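Local coordinates for protein aspartate--tRNA(Asp/Asn) ligase (Sulfolobus tokodaii, PDB 1WYD) that probably charges both tRNA(Asp) and tRNA(Asn) with aspartate, activating the amino acid with ATP as a dimeric class II aminoacyl-tRNA synthetase, at residues B[142-147]-B[224-229]; B[232-237]-B[356-361]; B[264-269]-B[346-351]; B[307-310]-B[314-317]. All blocks are in the same frame, centred on the assembly; numbering follows the deposited sequence.

Contact 1 (B[142-147]-B[224-229]); sequences KAFRET and ISMDVE
Asp227, whose backbone N lies 4.5 Å from CZ of Phe144, has its carboxylate gripped at both oxygens on the side of the strand that faces away from helix segment 142-147. OD1 forms a salt bridge with Lys192, while OD2 accepts from the hydroxyl of Ser225 two residues earlier, in a contact too short to rely on. The contact itself is made by apolar side chains round the Phe144 ring. With CG set anti to the backbone N (chi1 171°), the ring reaches across to the strand, where Met226 and Val228 both point toward the helix. The methionine chain bends at its last torsion and lays its methyl over one face, CE 3.9 Å from the ring centroid and 22° off the normal. SD stands farther back above the same ring, 5.1 Å from the centroid, completing a CH-pi and Met-aromatic pair. At the far end of the ring, CZ meets Val228 CG2 at 3.8 Å. Helix and strand segments run almost parallel, 9° apart, with axes 11.1 Å from each other, so one aromatic side chain bridges most of the gap. Helix 128-150 thus packs on the central sheet of the catalytic domain, with Phe144 also touching Ile245 of helix 235-256 and Val205 of strand 201-209, and Met226 reaching Met399 of strand 394-400 and helix 401-409.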
loop_
_atom_site.group_PDB
_atom_site.type_symbol
_atom_site.label_atom_id
_atom_site.label_comp_id
_atom_site.label_asym_id
_atom_site.label_seq_id
_atom_site.Cartn_x
_atom_site.Cartn_y
_atom_site.Cartn_z
ATOM N N LYS B 142 -8.294 -0.466 -5.372
ATOM C CA LYS B 142 -8.459 0.624 -6.308
ATOM C C LYS B 142 -9.729 1.398 -5.917
ATOM O O LYS B 142 -9.681 2.610 -5.752
ATOM C CB LYS B 142 -8.535 0.058 -7.749
ATOM C CG LYS B 142 -8.357 1.091 -8.839
ATOM C CD LYS B 142 -9.243 0.832 -10.073
ATOM C CE LYS B 142 -10.720 0.588 -9.681
ATOM N NZ LYS B 142 -11.715 0.974 -10.729
ATOM N N ALA B 143 -10.827 0.686 -5.688
ATOM C CA ALA B 143 -12.118 1.335 -5.426
ATOM C C ALA B 143 -12.086 2.004 -4.081
ATOM O O ALA B 143 -12.769 3.024 -3.869
ATOM C CB ALA B 143 -13.286 0.343 -5.477
ATOM N N PHE B 144 -11.285 1.438 -3.178
ATOM C CA PHE B 144 -11.149 1.971 -1.832
ATOM C C PHE B 144 -10.467 3.325 -1.928
ATOM O O PHE B 144 -10.896 4.277 -1.320
ATOM C CB PHE B 144 -10.320 0.986 -0.988
ATOM C CG PHE B 144 -9.904 1.505 0.369
ATOM C CD1 PHE B 144 -10.814 1.506 1.438
ATOM C CD2 PHE B 144 -8.579 1.940 0.596
ATOM C CE1 PHE B 144 -10.455 1.953 2.690
ATOM C CE2 PHE B 144 -8.183 2.399 1.871
ATOM C CZ PHE B 144 -9.137 2.387 2.939
ATOM N N ARG B 145 -9.377 3.401 -2.682
ATOM C CA ARG B 145 -8.586 4.614 -2.695
ATOM C C ARG B 145 -9.337 5.683 -3.498
ATOM O O ARG B 145 -9.376 6.854 -3.117
ATOM C CB ARG B 145 -7.219 4.334 -3.264
ATOM C CG ARG B 145 -6.347 3.442 -2.383
ATOM C CD ARG B 145 -4.909 3.439 -2.832
ATOM N NE ARG B 145 -4.114 2.411 -2.169
ATOM C CZ ARG B 145 -3.894 1.191 -2.649
ATOM N NH1 ARG B 145 -4.422 0.835 -3.810
ATOM N NH2 ARG B 145 -3.125 0.316 -1.973
ATOM N N GLU B 146 -9.958 5.262 -4.591
ATOM C CA GLU B 146 -10.727 6.166 -5.454
ATOM C C GLU B 146 -11.732 7.012 -4.671
ATOM O O GLU B 146 -11.712 8.236 -4.761
ATOM C CB GLU B 146 -11.396 5.335 -6.549
ATOM C CG GLU B 146 -12.329 6.076 -7.471
ATOM C CD GLU B 146 -13.026 5.099 -8.386
ATOM O OE1 GLU B 146 -12.716 5.094 -9.600
ATOM O OE2 GLU B 146 -13.843 4.307 -7.871
ATOM N N THR B 147 -12.555 6.357 -3.845
ATOM C CA THR B 147 -13.530 7.031 -3.009
ATOM C C THR B 147 -12.858 8.028 -2.094
ATOM O O THR B 147 -13.370 9.150 -1.887
ATOM C CB THR B 147 -14.335 6.018 -2.165
ATOM O OG1 THR B 147 -15.050 5.160 -3.046
ATOM C CG2 THR B 147 -15.486 6.715 -1.410
ATOM N N ILE B 224 -3.244 -7.431 6.232
ATOM C CA ILE B 224 -3.336 -6.088 5.671
ATOM C C ILE B 224 -4.510 -5.321 6.239
ATOM O O ILE B 224 -5.635 -5.797 6.240
ATOM C CB ILE B 224 -3.477 -6.182 4.128
ATOM C CG1 ILE B 224 -2.332 -7.057 3.567
ATOM C CG2 ILE B 224 -3.574 -4.802 3.495
ATOM C CD1 ILE B 224 -0.981 -6.470 3.726
ATOM N N SER B 225 -4.229 -4.126 6.731
ATOM C CA SER B 225 -5.190 -3.296 7.396
ATOM C C SER B 225 -5.403 -2.057 6.500
ATOM O O SER B 225 -4.447 -1.509 5.931
ATOM C CB SER B 225 -4.643 -2.967 8.791
ATOM O OG SER B 225 -5.385 -1.975 9.510
ATOM N N MET B 226 -6.680 -1.668 6.360
ATOM C CA MET B 226 -7.120 -0.543 5.541
ATOM C C MET B 226 -7.670 0.516 6.492
ATOM O O MET B 226 -8.803 0.395 6.993
ATOM C CB MET B 226 -8.206 -0.988 4.556
ATOM C CG MET B 226 -7.906 -2.311 3.799
ATOM S SD MET B 226 -9.312 -3.020 2.937
ATOM C CE MET B 226 -9.408 -1.986 1.480
ATOM N N ASP B 227 -6.883 1.569 6.693
ATOM C CA ASP B 227 -7.091 2.546 7.775
ATOM C C ASP B 227 -7.358 3.931 7.278
ATOM O O ASP B 227 -6.756 4.385 6.275
ATOM C CB ASP B 227 -5.869 2.612 8.701
ATOM C CG ASP B 227 -5.827 1.462 9.656
ATOM O OD1 ASP B 227 -6.504 1.522 10.722
ATOM O OD2 ASP B 227 -5.175 0.441 9.419
ATOM N N VAL B 228 -8.196 4.634 8.032
ATOM C CA VAL B 228 -8.671 5.946 7.648
ATOM C C VAL B 228 -8.849 6.764 8.887
ATOM O O VAL B 228 -9.411 6.284 9.859
ATOM C CB VAL B 228 -10.000 5.788 6.917
ATOM C CG1 VAL B 228 -10.710 7.132 6.727
ATOM C CG2 VAL B 228 -9.760 5.064 5.597
ATOM N N GLU B 229 -8.377 7.998 8.859
ATOM C CA GLU B 229 -8.452 8.857 10.026
ATOM C C GLU B 229 -8.853 10.224 9.500
ATOM O O GLU B 229 -8.287 10.693 8.519
ATOM C CB GLU B 229 -7.092 8.896 10.782
ATOM C CG GLU B 229 -7.181 9.268 12.269
ATOM C CD GLU B 229 -7.996 8.291 13.133
ATOM O OE1 GLU B 229 -8.488 8.687 14.209
ATOM O OE2 GLU B 229 -8.137 7.101 12.775
#

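Contact 2 (B[232-237]-B[356-361]); sequences FADYND and GSTRNH
A backbone N-H in the first turn of a helix, that of Tyr235, is taken up by a side chain from a distant strand: it donates to Thr358 OG1 at 2.8 Å, with a bent N-H...O angle of 135°. The hydroxyl has a second hydrogen-bond partner in Glu342 OE1, so it joins the helix start to a carboxylate. The rotation of Thr358 sets both its branches to work: OG1 stands beside its own backbone N (chi1 -52°) and faces Tyr235, while CG2 rests against Asp234, 3.7 Å from its CB. Tyr235 CB also comes to 3.3 Å from Thr358 OG1, after which the ring leads away and its hydroxyl hydrogen-bonds to Asp321. The neighbouring N-H groups are served from within, because Asp234 is the N-cap of helix 235-256 and forms a capping box with Asp237. Asp237 N donates to Asp234 OD1 at 3.2 Å, and Asp234 N to Asp237 OD1 at 3.0 Å. A valine in place of Thr358 would probably leave the Tyr235 amide and the Glu342 carboxylate each without this mate. On the strand's other side, Ser357 OG binds Thr331 and receives Arg359 NH1 at 2.8 Å, the serine oxygen lying somewhat out of the guanidinium plane; Arg359, next in the chain to Thr358, is predicted to bind L-aspartate and also forms a salt bridge with Glu229.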
loop_
_atom_site.group_PDB
_atom_site.type_symbol
_atom_site.label_atom_id
_atom_site.label_comp_id
_atom_site.label_asym_id
_atom_site.label_seq_id
_atom_site.Cartn_x
_atom_site.Cartn_y
_atom_site.Cartn_z
ATOM N N PHE B 232 -11.890 16.636 12.265
ATOM C CA PHE B 232 -13.186 17.343 12.323
ATOM C C PHE B 232 -14.310 16.443 11.874
ATOM O O PHE B 232 -15.096 16.781 10.999
ATOM C CB PHE B 232 -13.163 18.681 11.551
ATOM C CG PHE B 232 -12.033 19.581 11.968
ATOM C CD1 PHE B 232 -10.877 19.671 11.197
ATOM C CD2 PHE B 232 -12.100 20.292 13.155
ATOM C CE1 PHE B 232 -9.810 20.489 11.601
ATOM C CE2 PHE B 232 -11.043 21.112 13.560
ATOM C CZ PHE B 232 -9.895 21.216 12.784
ATOM N N ALA B 233 -14.380 15.286 12.509
ATOM C CA ALA B 233 -15.296 14.250 12.124
ATOM C C ALA B 233 -15.447 13.462 13.383
ATOM O O ALA B 233 -14.469 13.355 14.165
ATOM C CB ALA B 233 -14.680 13.387 11.029
ATOM N N ASP B 234 -16.651 12.924 13.610
ATOM C CA ASP B 234 -16.844 11.938 14.661
ATOM C C ASP B 234 -17.216 10.636 14.018
ATOM O O ASP B 234 -17.131 10.523 12.791
ATOM C CB ASP B 234 -17.891 12.365 15.668
ATOM C CG ASP B 234 -19.305 12.484 15.064
ATOM O OD1 ASP B 234 -19.581 11.954 13.961
ATOM O OD2 ASP B 234 -20.204 13.118 15.664
ATOM N N TYR B 235 -17.664 9.677 14.828
ATOM C CA TYR B 235 -17.900 8.336 14.329
ATOM C C TYR B 235 -19.071 8.214 13.367
ATOM O O TYR B 235 -19.046 7.365 12.476
ATOM C CB TYR B 235 -17.976 7.313 15.464
ATOM C CG TYR B 235 -19.254 7.291 16.285
ATOM C CD1 TYR B 235 -19.728 6.091 16.794
ATOM C CD2 TYR B 235 -19.973 8.469 16.576
ATOM C CE1 TYR B 235 -20.873 6.041 17.573
ATOM C CE2 TYR B 235 -21.122 8.445 17.342
ATOM C CZ TYR B 235 -21.569 7.212 17.843
ATOM O OH TYR B 235 -22.695 7.136 18.613
ATOM N N ASN B 236 -20.079 9.073 13.494
ATOM C CA ASN B 236 -21.152 9.057 12.513
ATOM C C ASN B 236 -20.642 9.492 11.146
ATOM O O ASN B 236 -21.007 8.908 10.126
ATOM C CB ASN B 236 -22.366 9.863 12.995
ATOM C CG ASN B 236 -22.999 9.288 14.298
ATOM O OD1 ASN B 236 -23.218 10.010 15.263
ATOM N ND2 ASN B 236 -23.308 8.011 14.301
ATOM N N ASP B 237 -19.742 10.478 11.114
ATOM C CA ASP B 237 -19.183 10.945 9.832
ATOM C C ASP B 237 -18.417 9.878 9.057
ATOM O O ASP B 237 -18.589 9.730 7.836
ATOM C CB ASP B 237 -18.249 12.129 10.038
ATOM C CG ASP B 237 -18.963 13.350 10.513
ATOM O OD1 ASP B 237 -18.482 13.963 11.502
ATOM O OD2 ASP B 237 -20.021 13.757 9.957
ATOM N N GLY B 356 -14.186 1.124 14.248
ATOM C CA GLY B 356 -13.731 2.491 14.429
ATOM C C GLY B 356 -14.400 3.285 15.553
ATOM O O GLY B 356 -15.228 2.752 16.308
ATOM N N SER B 357 -14.055 4.576 15.665
ATOM C CA SER B 357 -14.641 5.433 16.708
ATOM C C SER B 357 -14.337 6.919 16.583
ATOM O O SER B 357 -13.624 7.357 15.697
ATOM C CB SER B 357 -14.162 4.990 18.085
ATOM O OG SER B 357 -12.795 5.352 18.266
ATOM N N THR B 358 -14.905 7.684 17.503
ATOM C CA THR B 358 -14.530 9.054 17.692
ATOM C C THR B 358 -13.442 8.962 18.729
ATOM O O THR B 358 -13.556 8.194 19.675
ATOM C CB THR B 358 -15.699 9.848 18.274
ATOM O OG1 THR B 358 -16.862 9.643 17.465
ATOM C CG2 THR B 358 -15.412 11.351 18.167
ATOM N N ARG B 359 -12.398 9.761 18.574
ATOM C CA ARG B 359 -11.260 9.624 19.477
ATOM C C ARG B 359 -11.290 10.732 20.518
ATOM O O ARG B 359 -11.982 11.735 20.353
ATOM C CB ARG B 359 -9.951 9.666 18.705
ATOM C CG ARG B 359 -10.031 9.035 17.323
ATOM C CD ARG B 359 -10.327 7.538 17.297
ATOM N NE ARG B 359 -9.838 6.961 16.056
ATOM C CZ ARG B 359 -10.019 5.706 15.668
ATOM N NH1 ARG B 359 -10.711 4.865 16.418
ATOM N NH2 ARG B 359 -9.521 5.294 14.504
ATOM N N ASN B 360 -10.526 10.557 21.584
ATOM C CA ASN B 360 -10.231 11.662 22.476
ATOM C C ASN B 360 -9.227 12.628 21.847
ATOM O O ASN B 360 -8.551 12.265 20.907
ATOM C CB ASN B 360 -9.757 11.127 23.826
ATOM C CG ASN B 360 -10.841 10.361 24.558
ATOM O OD1 ASN B 360 -10.563 9.327 25.199
ATOM N ND2 ASN B 360 -12.092 10.842 24.455
ATOM N N HIS B 361 -9.166 13.863 22.342
ATOM C CA HIS B 361 -8.231 14.865 21.810
ATOM C C HIS B 361 -7.676 15.800 22.873
ATOM O O HIS B 361 -6.844 16.665 22.570
ATOM C CB HIS B 361 -8.823 15.671 20.629
ATOM C CG HIS B 361 -9.934 16.603 21.010
ATOM N ND1 HIS B 361 -9.704 17.869 21.508
ATOM C CD2 HIS B 361 -11.281 16.467 20.938
ATOM C CE1 HIS B 361 -10.862 18.461 21.749
ATOM N NE2 HIS B 361 -11.833 17.632 21.416
#

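Contact 3 (B[264-269]-B[346-351]); sequences LNYEPP and LIYKFL
Two tyrosines, Tyr266 from the loop 264-269 and Tyr348 from the end of strand 343-348, approach from opposite directions and bring their hydroxyls to 3.0 Å, OH to OH. The Tyr348 oxygen lies at the edge of the Tyr266 ring, near its plane. In both residues CG is anti to the backbone N (chi1 -173° in Tyr266 and 171° in Tyr348), which extends each ring from its backbone toward the other. Firmer polar links surround the pair. A water donates to Glu267 O at 2.9 Å and also hydrogen-bonds to Tyr348 OH at 3.1 Å, tying the loop backbone to the strand side chain, while Tyr266 OH is hydrogen-bonded to the carbonyl of Met407 in helix 401-409.

Apolar contact comes from Pro269, whose CG touches Tyr348 CE2 at 3.6 Å; its CD follows at 3.9 Å from the same CE2. Within the strand segment, Lys349 CG lies over the centre of one face of the Tyr348 ring.

Backbone bonds close the turn at the foot of Tyr348: Tyr348 N to Leu351 O and Leu351 N to Tyr348 O join strands 343-348 and 351-358 in a tight beta hairpin. A phenylalanine in place of Tyr348 would probably keep the proline contact but leave the water without its strand-side partner. The loop between helix 258-264 and strand 276-279 therefore meets the catalytic sheet through one amphipathic ring, its CE2 carbon against the proline ring and its hydroxyl beside the Tyr266 oxygen and hydrogen-bonded to the water.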
loop_
_atom_site.group_PDB
_atom_site.type_symbol
_atom_site.label_atom_id
_atom_site.label_comp_id
_atom_site.label_asym_id
_atom_site.label_seq_id
_atom_site.Cartn_x
_atom_site.Cartn_y
_atom_site.Cartn_z
ATOM N N LEU B 264 -16.587 -17.596 -9.421
ATOM C CA LEU B 264 -16.794 -17.815 -7.990
ATOM C C LEU B 264 -18.221 -18.229 -7.543
ATOM O O LEU B 264 -18.450 -18.557 -6.366
ATOM C CB LEU B 264 -16.355 -16.552 -7.228
ATOM C CG LEU B 264 -14.850 -16.246 -7.196
ATOM C CD1 LEU B 264 -14.578 -14.772 -6.804
ATOM C CD2 LEU B 264 -14.103 -17.238 -6.307
ATOM N N ASN B 265 -19.176 -18.184 -8.474
ATOM C CA ASN B 265 -20.599 -18.410 -8.161
ATOM C C ASN B 265 -21.088 -17.553 -7.010
ATOM O O ASN B 265 -21.692 -18.038 -6.057
ATOM C CB ASN B 265 -20.844 -19.882 -7.853
ATOM C CG ASN B 265 -20.353 -20.763 -8.938
ATOM O OD1 ASN B 265 -21.042 -20.959 -9.941
ATOM N ND2 ASN B 265 -19.145 -21.283 -8.782
ATOM N N TYR B 266 -20.813 -16.262 -7.082
ATOM C CA TYR B 266 -20.977 -15.426 -5.906
ATOM C C TYR B 266 -21.469 -14.040 -6.301
ATOM O O TYR B 266 -21.114 -13.511 -7.352
ATOM C CB TYR B 266 -19.653 -15.367 -5.076
ATOM C CG TYR B 266 -19.823 -14.637 -3.759
ATOM C CD1 TYR B 266 -20.478 -15.242 -2.679
ATOM C CD2 TYR B 266 -19.390 -13.326 -3.619
ATOM C CE1 TYR B 266 -20.678 -14.561 -1.500
ATOM C CE2 TYR B 266 -19.575 -12.621 -2.445
ATOM C CZ TYR B 266 -20.208 -13.229 -1.384
ATOM O OH TYR B 266 -20.388 -12.504 -0.216
ATOM N N GLU B 267 -22.305 -13.475 -5.442
ATOM C CA GLU B 267 -22.875 -12.149 -5.631
ATOM C C GLU B 267 -22.679 -11.425 -4.312
ATOM O O GLU B 267 -23.265 -11.825 -3.314
ATOM C CB GLU B 267 -24.366 -12.288 -5.950
ATOM C CG GLU B 267 -25.171 -10.984 -5.977
ATOM C CD GLU B 267 -24.981 -10.189 -7.277
ATOM O OE1 GLU B 267 -24.136 -10.614 -8.129
ATOM O OE2 GLU B 267 -25.669 -9.130 -7.450
ATOM N N PRO B 268 -21.824 -10.402 -4.268
ATOM C CA PRO B 268 -21.639 -9.623 -3.031
ATOM C C PRO B 268 -22.945 -8.955 -2.588
ATOM O O PRO B 268 -23.771 -8.641 -3.431
ATOM C CB PRO B 268 -20.607 -8.558 -3.419
ATOM C CG PRO B 268 -20.451 -8.642 -4.880
ATOM C CD PRO B 268 -20.981 -9.922 -5.369
ATOM N N PRO B 269 -23.149 -8.737 -1.297
ATOM C CA PRO B 269 -24.407 -8.119 -0.844
ATOM C C PRO B 269 -24.626 -6.745 -1.474
ATOM O O PRO B 269 -23.665 -6.131 -1.941
ATOM C CB PRO B 269 -24.198 -7.973 0.667
ATOM C CG PRO B 269 -22.733 -8.037 0.818
ATOM C CD PRO B 269 -22.251 -9.048 -0.171
ATOM N N LEU B 346 -18.429 -2.836 12.165
ATOM C CA LEU B 346 -19.232 -3.261 11.025
ATOM C C LEU B 346 -19.144 -4.762 10.871
ATOM O O LEU B 346 -18.051 -5.306 10.653
ATOM C CB LEU B 346 -18.832 -2.577 9.710
ATOM C CG LEU B 346 -19.675 -2.988 8.481
ATOM C CD1 LEU B 346 -21.199 -2.593 8.618
ATOM C CD2 LEU B 346 -19.122 -2.444 7.207
ATOM N N ILE B 347 -20.305 -5.414 10.982
ATOM C CA ILE B 347 -20.444 -6.855 10.780
ATOM C C ILE B 347 -21.031 -7.200 9.427
ATOM O O ILE B 347 -22.065 -6.616 9.003
ATOM C CB ILE B 347 -21.352 -7.471 11.862
ATOM C CG1 ILE B 347 -21.045 -6.890 13.249
ATOM C CG2 ILE B 347 -21.299 -9.014 11.813
ATOM C CD1 ILE B 347 -19.715 -7.368 13.854
ATOM N N TYR B 348 -20.402 -8.168 8.769
ATOM C CA TYR B 348 -21.015 -8.890 7.655
ATOM C C TYR B 348 -21.379 -10.316 8.040
ATOM O O TYR B 348 -20.492 -11.153 8.235
ATOM C CB TYR B 348 -20.085 -8.923 6.444
ATOM C CG TYR B 348 -20.586 -9.827 5.346
ATOM C CD1 TYR B 348 -19.974 -11.047 5.082
ATOM C CD2 TYR B 348 -21.682 -9.463 4.572
ATOM C CE1 TYR B 348 -20.434 -11.875 4.064
ATOM C CE2 TYR B 348 -22.140 -10.288 3.563
ATOM C CZ TYR B 348 -21.503 -11.486 3.309
ATOM O OH TYR B 348 -21.973 -12.306 2.294
ATOM N N LYS B 349 -22.683 -10.590 8.092
ATOM C CA LYS B 349 -23.274 -11.809 8.695
ATOM C C LYS B 349 -22.813 -12.094 10.130
ATOM O O LYS B 349 -23.392 -11.597 11.076
ATOM C CB LYS B 349 -23.114 -13.035 7.779
ATOM C CG LYS B 349 -23.785 -12.837 6.424
ATOM C CD LYS B 349 -23.928 -14.118 5.622
ATOM C CE LYS B 349 -24.359 -13.736 4.210
ATOM N NZ LYS B 349 -24.418 -14.855 3.223
ATOM N N PHE B 350 -21.750 -12.870 10.304
ATOM C CA PHE B 350 -21.183 -13.069 11.635
ATOM C C PHE B 350 -19.690 -12.751 11.677
ATOM O O PHE B 350 -18.969 -13.262 12.538
ATOM C CB PHE B 350 -21.418 -14.515 12.108
ATOM C CG PHE B 350 -20.808 -15.554 11.202
ATOM C CD1 PHE B 350 -21.574 -16.147 10.199
ATOM C CD2 PHE B 350 -19.466 -15.918 11.337
ATOM C CE1 PHE B 350 -21.018 -17.095 9.322
ATOM C CE2 PHE B 350 -18.895 -16.846 10.478
ATOM C CZ PHE B 350 -19.679 -17.442 9.458
ATOM N N LEU B 351 -19.214 -11.916 10.767
ATOM C CA LEU B 351 -17.788 -11.577 10.768
ATOM C C LEU B 351 -17.579 -10.077 10.951
ATOM O O LEU B 351 -18.292 -9.267 10.344
ATOM C CB LEU B 351 -17.141 -12.067 9.471
ATOM C CG LEU B 351 -15.620 -12.014 9.276
ATOM C CD1 LEU B 351 -14.788 -12.971 10.235
ATOM C CD2 LEU B 351 -15.391 -12.337 7.831
HETATM O O HOH W 1 -23.109 -12.539 -0.539
#

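Contact 4 (B[307-310]-B[314-317]); sequences ILNE and EDLY
Asn309 ND2 reaches across the turn to two acceptors, and both bonds are weak. The first goes to Glu314 O at 3.1 Å, with an N-H...O angle of 128°; the second, to Asp315 OD2, is long at 3.5 Å but nearly straight. Because CG of Asn309 is anti to its backbone N (chi1 179°), the amide reaches from the helix toward the chain that returns and can serve a main-chain and a side-chain oxygen at once. The amide and carboxylate planes are turned 66° apart, so the two groups meet crosswise and not as a flat pair. Asp315 has a further, long and weak ion pair with Lys349, while the carboxylate of Glu310 stays clear of it, Glu310 OE2 lying 6.8 Å from Asp315 OD2.

Inward of these bonds sits Tyr317, whose CB points toward the helix. Its hydroxyl comes to 3.7 Å from Leu308 CB and 3.8 Å from Asn309 N. The phenol packs beside the helix backbone with its oxygen satisfied by the carbonyl of Lys349, in the turn after strand 343-348.

These contacts lie where the chain turns from helix 302-312 into strand 316-320, with only three residues between the two segments. Tyr317 also meets Leu305 and Leu312 of the same helix and Ile347 of the adjacent strand 343-348, while Leu308 packs on Ala283 and Ile286 of helix 280-289, placing helix 302-312 between that helix and the edge region of the large sheet.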
loop_
_atom_site.group_PDB
_atom_site.type_symbol
_atom_site.label_atom_id
_atom_site.label_comp_id
_atom_site.label_asym_id
_atom_site.label_seq_id
_atom_site.Cartn_x
_atom_site.Cartn_y
_atom_site.Cartn_z
ATOM N N ILE B 307 -26.560 -15.403 15.837
ATOM C CA ILE B 307 -27.945 -15.223 16.248
ATOM C C ILE B 307 -28.379 -13.816 15.845
ATOM O O ILE B 307 -29.506 -13.615 15.352
ATOM C CB ILE B 307 -28.095 -15.463 17.771
ATOM C CG1 ILE B 307 -27.564 -16.841 18.158
ATOM C CG2 ILE B 307 -29.539 -15.334 18.217
ATOM C CD1 ILE B 307 -26.702 -16.799 19.405
ATOM N N LEU B 308 -27.483 -12.842 16.027
ATOM C CA LEU B 308 -27.798 -11.466 15.620
ATOM C C LEU B 308 -28.107 -11.419 14.135
ATOM O O LEU B 308 -29.077 -10.796 13.710
ATOM C CB LEU B 308 -26.672 -10.496 15.993
ATOM C CG LEU B 308 -26.667 -10.086 17.464
ATOM C CD1 LEU B 308 -25.605 -9.030 17.747
ATOM C CD2 LEU B 308 -28.061 -9.596 17.924
ATOM N N ASN B 309 -27.276 -12.101 13.357
ATOM C CA ASN B 309 -27.470 -12.235 11.913
ATOM C C ASN B 309 -28.787 -12.953 11.586
ATOM O O ASN B 309 -29.578 -12.475 10.747
ATOM C CB ASN B 309 -26.274 -12.973 11.302
ATOM C CG ASN B 309 -26.393 -13.183 9.815
ATOM O OD1 ASN B 309 -25.872 -14.167 9.300
ATOM N ND2 ASN B 309 -27.055 -12.258 9.108
ATOM N N GLU B 310 -29.020 -14.081 12.262
ATOM C CA GLU B 310 -30.249 -14.862 12.082
ATOM C C GLU B 310 -31.541 -14.105 12.465
ATOM O O GLU B 310 -32.635 -14.552 12.134
ATOM C CB GLU B 310 -30.158 -16.196 12.842
ATOM C CG GLU B 310 -29.857 -17.435 11.995
ATOM C CD GLU B 310 -29.986 -17.199 10.484
ATOM O OE1 GLU B 310 -31.131 -17.133 9.960
ATOM O OE2 GLU B 310 -28.932 -17.086 9.804
ATOM N N GLU B 314 -30.702 -8.885 8.111
ATOM C CA GLU B 314 -29.681 -8.076 7.477
ATOM C C GLU B 314 -28.363 -8.817 7.599
ATOM O O GLU B 314 -28.026 -9.336 8.671
ATOM C CB GLU B 314 -29.556 -6.717 8.164
ATOM C CG GLU B 314 -30.839 -5.912 8.227
ATOM C CD GLU B 314 -31.089 -5.093 6.970
ATOM O OE1 GLU B 314 -30.567 -5.450 5.892
ATOM O OE2 GLU B 314 -31.825 -4.083 7.063
ATOM N N ASP B 315 -27.638 -8.884 6.489
ATOM C CA ASP B 315 -26.282 -9.437 6.465
ATOM C C ASP B 315 -25.243 -8.380 6.827
ATOM O O ASP B 315 -24.128 -8.696 7.211
ATOM C CB ASP B 315 -25.961 -9.992 5.072
ATOM C CG ASP B 315 -26.644 -11.328 4.799
ATOM O OD1 ASP B 315 -26.513 -11.828 3.657
ATOM O OD2 ASP B 315 -27.326 -11.949 5.661
ATOM N N LEU B 316 -25.623 -7.118 6.704
ATOM C CA LEU B 316 -24.672 -6.034 6.796
ATOM C C LEU B 316 -25.206 -4.959 7.721
ATOM O O LEU B 316 -26.140 -4.220 7.366
ATOM C CB LEU B 316 -24.383 -5.501 5.391
ATOM C CG LEU B 316 -23.142 -4.666 5.164
ATOM C CD1 LEU B 316 -21.880 -5.511 5.281
ATOM C CD2 LEU B 316 -23.254 -3.980 3.814
ATOM N N TYR B 317 -24.641 -4.913 8.923
ATOM C CA TYR B 317 -25.081 -3.998 9.935
ATOM C C TYR B 317 -23.904 -3.503 10.796
ATOM O O TYR B 317 -22.894 -4.213 10.975
ATOM C CB TYR B 317 -26.150 -4.697 10.785
ATOM C CG TYR B 317 -25.702 -5.986 11.420
ATOM C CD1 TYR B 317 -25.368 -6.034 12.758
ATOM C CD2 TYR B 317 -25.607 -7.152 10.682
ATOM C CE1 TYR B 317 -24.932 -7.215 13.361
ATOM C CE2 TYR B 317 -25.182 -8.333 11.258
ATOM C CZ TYR B 317 -24.841 -8.367 12.613
ATOM O OH TYR B 317 -24.405 -9.553 13.208
#

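All four contacts reach the large, mostly antiparallel sheet of the class II catalytic domain. Contacts 1 and 2 lie in series, centres about 17 Å apart, and are joined by a salt bridge of 2.9 Å between Glu229 OE2 and Arg359 NH2, the latter predicted to bind L-aspartate. Contact 4 is nested within the loop closed by contact 3; their centres are about 11 Å apart, and strands 316-320 and 343-348 pair through Ile347 N and Tyr317 O at 2.9 Å. Nucleotide-binding residues, also predicted, lie nearby: Leu401 is about 4 Å from Met226 of contact 1 and Glu352 about 8 Å from Tyr348 of contact 3, side chain to side chain.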